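Local atomic coordinates of chitinase (Paenibacillus sp. FPU-7, PDB entry 5GZT), a protein that probably hydrolyses internal beta-1,4 linkages between N-acetylglucosamine units of chitin and chitodextrins. Residues L1055-F1060 / F1087-D1091. Numbering follows the deposited sequence.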
loop_
_atom_site.group_PDB
_atom_site.type_symbol
_atom_site.label_atom_id
_atom_site.label_comp_id
_atom_site.label_asym_id
_atom_site.label_seq_id
_atom_site.Cartn_x
_atom_site.Cartn_y
_atom_site.Cartn_z
ATOM N N LEU B 1055 -13.731 -40.601 19.757
ATOM C CA LEU B 1055 -12.881 -40.469 18.609
ATOM C C LEU B 1055 -12.220 -41.794 18.368
ATOM O O LEU B 1055 -12.171 -42.261 17.199
ATOM C CB LEU B 1055 -11.836 -39.351 18.717
ATOM C CG LEU B 1055 -12.332 -37.920 18.815
ATOM C CD1 LEU B 1055 -11.111 -37.001 18.772
ATOM C CD2 LEU B 1055 -13.289 -37.617 17.671
ATOM N N VAL B 1056 -11.765 -42.407 19.442
ATOM C CA VAL B 1056 -11.038 -43.648 19.338
ATOM C C VAL B 1056 -11.921 -44.757 18.755
ATOM O O VAL B 1056 -11.518 -45.396 17.820
ATOM C CB VAL B 1056 -10.423 -44.090 20.670
ATOM C CG1 VAL B 1056 -9.958 -45.573 20.643
ATOM C CG2 VAL B 1056 -9.247 -43.202 20.984
ATOM N N LYS B 1057 -13.104 -44.990 19.291
ATOM C CA LYS B 1057 -13.878 -46.139 18.805
ATOM C C LYS B 1057 -14.679 -45.886 17.496
ATOM O O LYS B 1057 -14.955 -46.831 16.774
ATOM C CB LYS B 1057 -14.716 -46.748 19.929
ATOM C CG LYS B 1057 -15.816 -45.874 20.481
ATOM C CD LYS B 1057 -16.478 -46.567 21.684
ATOM C CE LYS B 1057 -17.478 -45.660 22.421
ATOM N NZ LYS B 1057 -18.321 -44.768 21.542
ATOM N N ASP B 1058 -14.994 -44.632 17.170
ATOM C CA ASP B 1058 -15.925 -44.311 16.084
ATOM C C ASP B 1058 -15.362 -43.453 14.945
ATOM O O ASP B 1058 -16.106 -43.213 14.001
ATOM C CB ASP B 1058 -17.138 -43.500 16.606
ATOM C CG ASP B 1058 -18.005 -44.250 17.621
ATOM O OD1 ASP B 1058 -17.885 -45.470 17.778
ATOM O OD2 ASP B 1058 -18.842 -43.579 18.268
ATOM N N TYR B 1059 -14.155 -42.885 15.051
ATOM C CA TYR B 1059 -13.692 -41.893 14.035
ATOM C C TYR B 1059 -12.342 -42.232 13.443
ATOM O O TYR B 1059 -12.154 -42.314 12.214
ATOM C CB TYR B 1059 -13.592 -40.490 14.637
ATOM C CG TYR B 1059 -14.897 -39.813 14.862
ATOM C CD1 TYR B 1059 -15.716 -40.184 15.916
ATOM C CD2 TYR B 1059 -15.302 -38.790 14.032
ATOM C CE1 TYR B 1059 -16.934 -39.545 16.119
ATOM C CE2 TYR B 1059 -16.529 -38.166 14.213
ATOM C CZ TYR B 1059 -17.316 -38.539 15.264
ATOM O OH TYR B 1059 -18.505 -37.880 15.425
ATOM N N PHE B 1060 -11.391 -42.461 14.328
ATOM C CA PHE B 1060 -10.066 -42.850 13.896
ATOM C C PHE B 1060 -10.122 -44.115 13.002
ATOM O O PHE B 1060 -10.663 -45.175 13.412
ATOM C CB PHE B 1060 -9.109 -43.059 15.091
ATOM C CG PHE B 1060 -8.798 -41.783 15.919
ATOM C CD1 PHE B 1060 -8.934 -40.464 15.384
ATOM C CD2 PHE B 1060 -8.355 -41.919 17.252
ATOM C CE1 PHE B 1060 -8.644 -39.342 16.178
ATOM C CE2 PHE B 1060 -8.058 -40.802 18.032
ATOM C CZ PHE B 1060 -8.205 -39.521 17.496
ATOM N N PHE B 1087 -15.587 -32.505 9.330
ATOM C CA PHE B 1087 -14.335 -31.919 9.806
ATOM C C PHE B 1087 -14.392 -31.899 11.317
ATOM O O PHE B 1087 -15.346 -31.357 11.870
ATOM C CB PHE B 1087 -14.242 -30.467 9.310
ATOM C CG PHE B 1087 -13.027 -29.732 9.799
ATOM C CD1 PHE B 1087 -13.069 -28.997 11.010
ATOM C CD2 PHE B 1087 -11.860 -29.733 9.064
ATOM C CE1 PHE B 1087 -11.941 -28.314 11.468
ATOM C CE2 PHE B 1087 -10.728 -29.041 9.517
ATOM C CZ PHE B 1087 -10.765 -28.334 10.733
ATOM N N ILE B 1088 -13.351 -32.409 11.960
ATOM C CA ILE B 1088 -13.277 -32.515 13.434
ATOM C C ILE B 1088 -12.046 -31.733 13.964
ATOM O O ILE B 1088 -10.978 -31.910 13.452
ATOM C CB ILE B 1088 -13.160 -33.993 13.876
ATOM C CG1 ILE B 1088 -14.364 -34.810 13.408
ATOM C CG2 ILE B 1088 -13.062 -34.140 15.394
ATOM C CD1 ILE B 1088 -15.741 -34.300 13.860
ATOM N N THR B 1089 -12.214 -30.967 15.036
ATOM C CA THR B 1089 -11.129 -30.195 15.667
ATOM C C THR B 1089 -11.070 -30.564 17.120
ATOM O O THR B 1089 -12.110 -30.583 17.819
ATOM C CB THR B 1089 -11.331 -28.700 15.465
ATOM O OG1 THR B 1089 -10.471 -27.960 16.331
ATOM C CG2 THR B 1089 -12.810 -28.273 15.633
ATOM N N TYR B 1090 -9.876 -30.930 17.546
ATOM C CA TYR B 1090 -9.694 -31.571 18.836
ATOM C C TYR B 1090 -8.270 -31.363 19.338
ATOM O O TYR B 1090 -7.442 -30.809 18.551
ATOM C CB TYR B 1090 -10.062 -33.074 18.745
ATOM C CG TYR B 1090 -9.170 -33.916 17.878
ATOM C CD1 TYR B 1090 -9.161 -33.774 16.474
ATOM C CD2 TYR B 1090 -8.351 -34.863 18.427
ATOM C CE1 TYR B 1090 -8.312 -34.534 15.681
ATOM C CE2 TYR B 1090 -7.518 -35.674 17.633
ATOM C CZ TYR B 1090 -7.493 -35.512 16.262
ATOM O OH TYR B 1090 -6.621 -36.299 15.517
ATOM N N ASP B 1091 -7.969 -31.777 20.599
ATOM C CA ASP B 1091 -6.591 -31.903 21.080
ATOM C C ASP B 1091 -6.195 -33.337 21.032
ATOM O O ASP B 1091 -6.976 -34.154 21.441
ATOM C CB ASP B 1091 -6.381 -31.453 22.583
ATOM C CG ASP B 1091 -6.046 -29.965 22.735
ATOM O OD1 ASP B 1091 -5.288 -29.441 21.873
ATOM O OD2 ASP B 1091 -6.664 -29.305 23.644
#
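Leu1055 of helix 1052-1058, with Tyr1059 and Phe1060 that follow the helix, packs on Ile1088 of strand 1086-1089 and on Tyr1090, which comes just after the strand. The strand belongs to a four-stranded antiparallel sheet in the second family 18 catalytic region. In sequence, this sheet is inserted between barrel strands 1015-1020 and 1110-1114, consistent with the alpha+beta insertion of many family 18 chitinases.

Leu1055 bridges both partners with its two methyls. CD1 lies 3.5 Å from CD2 of Tyr1090, while CD2 lies 4.2 Å from CG2 of Ile1088. Tyr1059 crosses Ile1088 at about a right angle, with its CE2 4.0 Å from Ile1088 CD1. CD2 of Leu1055 also sits over one face of the Tyr1059 ring, toward its rim.

The side chains of Phe1060 and Tyr1090 come from opposite directions. Their rings meet obliquely, with planes at 50° and centroids 5.9 Å apart. Phe1060 CZ is 3.9 Å from Tyr1090 CE2, which lies at the edge of the phenylalanine ring. The CG of Tyr1090 is placed between its backbone N and carbonyl carbon (chi1 66°), and the ring extends past Leu1055 CD1 to Phe1060.

Leu1055 O accepts backbone hydrogen bonds from Tyr1059 N and Phe1060 N, which arrive from opposite faces of its carbonyl plane. This pair of hydrogen bonds ties down the turn that carries both aromatic rings. Leu1077 of the adjacent strand 1074-1079 touches Phe1060, Ile1088 and Tyr1090.

No hydrogen bond or salt bridge joins the two segments, so what holds them together is apolar and aromatic packing.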